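Local atomic coordinates of cell division control protein (PDB entry 6RPP), a protein that probably excises itself from a replicative MCM helicase precursor by protein splicing, as an intein with a HINT-type splicing domain. Residues R113-E116 / E117-I121. The protein carries 2 engineered substitutions. Residues are numbered along the deposited sequence; the frame is centred on the assembly and turned at random.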
loop_
_atom_site.group_PDB
_atom_site.type_symbol
_atom_site.label_atom_id
_atom_site.label_comp_id
_atom_site.label_asym_id
_atom_site.label_seq_id
_atom_site.Cartn_x
_atom_site.Cartn_y
_atom_site.Cartn_z
ATOM N N ARG A 113 -7.808 3.853 10.477
ATOM C CA ARG A 113 -8.297 4.499 11.690
ATOM C C ARG A 113 -9.463 3.758 12.332
ATOM O O ARG A 113 -9.840 4.098 13.462
ATOM C CB ARG A 113 -8.730 5.935 11.396
ATOM C CG ARG A 113 -9.960 6.088 10.508
ATOM C CD ARG A 113 -10.253 7.575 10.277
ATOM N NE ARG A 113 -11.339 7.764 9.314
ATOM C CZ ARG A 113 -11.598 8.912 8.698
ATOM N NH1 ARG A 113 -10.846 9.981 8.939
ATOM N NH2 ARG A 113 -12.607 8.982 7.837
ATOM N N ASP A 114 -10.047 2.775 11.641
ATOM C CA ASP A 114 -11.139 1.957 12.182
ATOM C C ASP A 114 -10.655 0.581 12.647
ATOM O O ASP A 114 -11.451 -0.179 13.218
ATOM C CB ASP A 114 -12.230 1.763 11.111
ATOM C CG ASP A 114 -12.855 3.079 10.644
ATOM O OD1 ASP A 114 -12.613 4.117 11.287
ATOM O OD2 ASP A 114 -13.586 3.076 9.625
ATOM N N LEU A 115 -9.374 0.259 12.428
ATOM C CA LEU A 115 -8.820 -1.021 12.879
ATOM C C LEU A 115 -8.754 -1.105 14.389
ATOM O O LEU A 115 -8.497 -0.112 15.086
ATOM C CB LEU A 115 -7.402 -1.223 12.375
ATOM C CG LEU A 115 -7.148 -1.474 10.899
ATOM C CD1 LEU A 115 -5.633 -1.468 10.717
ATOM C CD2 LEU A 115 -7.653 -2.814 10.516
ATOM N N GLU A 116 -9.009 -2.295 14.885
ATOM C CA GLU A 116 -8.905 -2.562 16.305
ATOM C C GLU A 116 -7.854 -3.640 16.511
ATOM O O GLU A 116 -7.632 -4.482 15.640
ATOM C CB GLU A 116 -10.245 -3.010 16.899
ATOM C CG GLU A 116 -11.408 -2.056 16.598
ATOM C CD GLU A 116 -11.490 -0.867 17.554
ATOM O OE1 GLU A 116 -11.340 -1.060 18.784
ATOM O OE2 GLU A 116 -11.727 0.265 17.068
ATOM N N GLU A 117 -7.222 -3.614 17.682
ATOM C CA GLU A 117 -6.329 -4.709 18.016
ATOM C C GLU A 117 -7.057 -6.038 17.941
ATOM O O GLU A 117 -8.177 -6.180 18.459
ATOM C CB GLU A 117 -5.731 -4.494 19.405
ATOM C CG GLU A 117 -4.994 -3.169 19.448
ATOM C CD GLU A 117 -4.346 -2.866 20.791
ATOM O OE1 GLU A 117 -4.391 -3.736 21.702
ATOM O OE2 GLU A 117 -3.786 -1.745 20.904
ATOM N N GLY A 118 -6.407 -7.015 17.291
ATOM C CA GLY A 118 -6.982 -8.330 17.056
ATOM C C GLY A 118 -7.564 -8.518 15.667
ATOM O O GLY A 118 -7.760 -9.669 15.244
ATOM N N ASN A 119 -7.881 -7.427 14.964
ATOM C CA ASN A 119 -8.362 -7.548 13.590
ATOM C C ASN A 119 -7.278 -8.234 12.767
ATOM O O ASN A 119 -6.109 -7.823 12.789
ATOM C CB ASN A 119 -8.665 -6.180 12.969
ATOM C CG ASN A 119 -9.909 -5.474 13.531
ATOM O OD1 ASN A 119 -10.055 -4.279 13.219
ATOM N ND2 ASN A 119 -10.787 -6.150 14.281
ATOM N N LYS A 120 -7.643 -9.279 12.038
ATOM C CA LYS A 120 -6.648 -9.992 11.215
ATOM C C LYS A 120 -6.529 -9.398 9.804
ATOM O O LYS A 120 -7.514 -9.319 9.062
ATOM C CB LYS A 120 -7.052 -11.473 11.149
ATOM C CG LYS A 120 -6.910 -12.157 12.493
ATOM C CD LYS A 120 -7.273 -13.641 12.377
ATOM C CE LYS A 120 -6.890 -14.374 13.636
ATOM N NZ LYS A 120 -7.174 -15.845 13.537
ATOM N N ILE A 121 -5.298 -9.042 9.401
ATOM C CA ILE A 121 -5.059 -8.451 8.090
ATOM C C ILE A 121 -4.174 -9.402 7.297
ATOM O O ILE A 121 -3.511 -10.283 7.843
ATOM C CB ILE A 121 -4.425 -7.029 8.130
ATOM C CG1 ILE A 121 -3.072 -7.022 8.834
ATOM C CG2 ILE A 121 -5.427 -6.064 8.842
ATOM C CD1 ILE A 121 -2.254 -5.776 8.537
#
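N119 reaches back across a tight turn to E116 and is joined to it twice. Its side-chain OD1 accepts a hydrogen bond from E116 N at 2.8 Å, almost straight (170° at the hydrogen), the donor standing above the carboxamide plane and well out of it. In return, the backbone N of N119 donates to E116 O at 3.0 Å, closing the type II beta turn E116-N119. With CG of N119 anti to its carbonyl carbon (chi1 -71°), the amide lies back over the turn, CG resting 3.3 Å from E116 O. At the third position G118 has a positive phi of 99°, where a side chain would collide with the preceding carbonyl oxygen. OD1 also passes alongside L115, 3.5 Å from its CA. L115 CD2 meets I121 CG2 at 4.3 Å, both side chains buried against F99 of strand 98-103. R110 adds a second hydrogen bond to N119 OD1 through NH1, and V134 pairs with the backbone of G118 and N119. The turn thus leads the chain from the 3-10 segment at 113-114 into strand 120-125 of the splicing domain. With an alanine here in place of N119, the E116 N-H and the R110 guanidinium would probably lose the oxygen they share, while the backbone bond of the turn could persist. The side-chain oxygen of N119 therefore takes two donors and ties the turn's first residue to strand 106-111, the arginine's positive charge probably polarising the amide C=O.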